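Local coordinates for protein endoglucanase A (Clostridium acetobutylicum, PDB 3IK2) that probably hydrolyses internal beta-1,4-glucosidic bonds of cellulose and related glucans, as a family 44 glycoside hydrolase endoglucanase, at residues C299-M304 with K448-S453. Sequence-based numbering, arbitrary orientation.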
# COMPACT_ATOMS: atom_id res chain seq x y z
N CYS A 299 3.32 15.03 18.82
CA CYS A 299 3.15 14.57 17.45
C CYS A 299 3.80 13.17 17.28
O CYS A 299 3.17 12.28 16.72
CB CYS A 299 3.68 15.60 16.45
SG CYS A 299 3.21 15.28 14.73
N ASN A 300 5.03 13.00 17.79
CA ASN A 300 5.70 11.68 17.76
C ASN A 300 4.84 10.58 18.40
O ASN A 300 4.72 9.43 17.87
CB ASN A 300 7.08 11.71 18.39
CG ASN A 300 8.05 12.69 17.70
OD1 ASN A 300 7.81 13.15 16.60
ND2 ASN A 300 9.18 12.94 18.35
N LYS A 301 4.20 10.94 19.51
CA LYS A 301 3.34 10.00 20.26
C LYS A 301 2.09 9.61 19.50
O LYS A 301 1.76 8.44 19.40
CB LYS A 301 2.96 10.58 21.63
CG LYS A 301 4.08 10.48 22.61
CD LYS A 301 3.81 11.26 23.89
CE LYS A 301 4.96 11.02 24.86
NZ LYS A 301 4.90 11.94 26.04
N ALA A 302 1.38 10.61 18.99
CA ALA A 302 0.24 10.40 18.14
C ALA A 302 0.58 9.52 16.94
O ALA A 302 -0.28 8.74 16.48
CB ALA A 302 -0.30 11.75 17.66
N ARG A 303 1.81 9.66 16.42
CA ARG A 303 2.27 8.91 15.25
C ARG A 303 2.24 7.41 15.50
O ARG A 303 1.68 6.67 14.71
CB ARG A 303 3.68 9.35 14.82
CG ARG A 303 4.31 8.55 13.67
CD ARG A 303 5.66 9.13 13.17
NE ARG A 303 5.49 10.50 12.71
CZ ARG A 303 5.99 11.58 13.31
NH1 ARG A 303 6.74 11.46 14.41
NH2 ARG A 303 5.76 12.79 12.81
N MET A 304 2.83 6.98 16.61
CA MET A 304 2.87 5.56 17.01
C MET A 304 1.51 5.00 17.38
O MET A 304 1.28 3.82 17.21
CB MET A 304 3.87 5.37 18.16
CG MET A 304 5.29 5.82 17.81
SD MET A 304 6.45 5.58 19.18
CE MET A 304 6.09 7.03 20.20
N LYS A 448 5.88 1.39 22.70
CA LYS A 448 5.58 2.74 22.19
C LYS A 448 5.77 3.83 23.28
O LYS A 448 5.67 5.02 22.98
CB LYS A 448 4.16 2.83 21.57
CG LYS A 448 3.79 1.78 20.49
CD LYS A 448 2.33 1.89 19.98
CE LYS A 448 1.34 1.11 20.87
NZ LYS A 448 -0.10 1.24 20.44
N ASN A 449 6.05 3.42 24.51
CA ASN A 449 6.23 4.39 25.58
C ASN A 449 7.50 5.21 25.38
O ASN A 449 8.56 4.70 24.98
CB ASN A 449 6.20 3.75 26.99
CG ASN A 449 5.92 4.79 28.08
OD1 ASN A 449 6.81 5.53 28.51
ND2 ASN A 449 4.67 4.87 28.50
N TYR A 450 7.36 6.50 25.64
CA TYR A 450 8.44 7.44 25.34
C TYR A 450 9.56 7.38 26.37
O TYR A 450 10.66 7.82 26.08
CB TYR A 450 7.90 8.87 25.25
CG TYR A 450 8.44 9.59 24.05
CD1 TYR A 450 7.81 9.49 22.81
CD2 TYR A 450 9.60 10.35 24.14
CE1 TYR A 450 8.31 10.12 21.71
CE2 TYR A 450 10.11 11.00 23.03
CZ TYR A 450 9.45 10.87 21.82
OH TYR A 450 9.94 11.52 20.70
N THR A 451 9.27 6.87 27.57
CA THR A 451 10.22 6.99 28.68
C THR A 451 10.40 5.72 29.54
O THR A 451 11.45 5.51 30.14
CB THR A 451 9.82 8.19 29.62
OG1 THR A 451 8.55 7.91 30.23
CG2 THR A 451 9.71 9.47 28.81
N ASP A 452 9.37 4.88 29.61
CA ASP A 452 9.36 3.74 30.53
C ASP A 452 9.65 2.41 29.83
O ASP A 452 9.30 2.22 28.68
CB ASP A 452 7.99 3.63 31.22
CG ASP A 452 7.62 4.88 32.01
OD1 ASP A 452 8.52 5.70 32.34
OD2 ASP A 452 6.41 5.04 32.30
N SER A 453 10.28 1.49 30.54
CA SER A 453 10.56 0.19 29.97
C SER A 453 9.37 -0.71 30.30
O SER A 453 8.57 -0.41 31.19
CB SER A 453 11.90 -0.37 30.51
OG SER A 453 11.79 -0.57 31.91
O HOH W 1 -0.03 1.75 17.58
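The interface between the TIM-like barrel and the beta-sandwich domain of this family 44 enzyme includes the loop 448-453, whose Tyr450 meets Asn300, Lys301 and Met304 of helix 297-305. Asn300 ND2 donates a nearly straight bond of 2.8 Å (165°) to Tyr450 OH, which lies in the amide plane; amide and ring are turned only 15° apart. ND2 also bonds to Thr294 O, while Arg303 NH1 reaches Asn300 OD1 at 3.0 Å from above the carbonyl plane, so both ends of the amide are held and its rotation is fixed. Lys301, extended beyond CG, slants across the tyrosine and brings CE to 3.7 Å from Tyr450 CB. From the helix's next turn Met304 bends at its last torsion (chi3 -80°), laying CE 4.0 Å from Tyr450 CD1 and 3.5 Å from Lys448 O. Lys448 in turn passes its CD by Met304 O; its NZ binds Ile424 O and Gln305 OE1. One residue before Tyr450, Asn449 OD1 accepts from Thr451 N (an Asx turn) and, from the opposite face, Asp452 N (an Asx motif), shaping a sandwich loop between non-neighbouring strands 440-447 and 454-461, docked against a helix of the catalytic barrel domain.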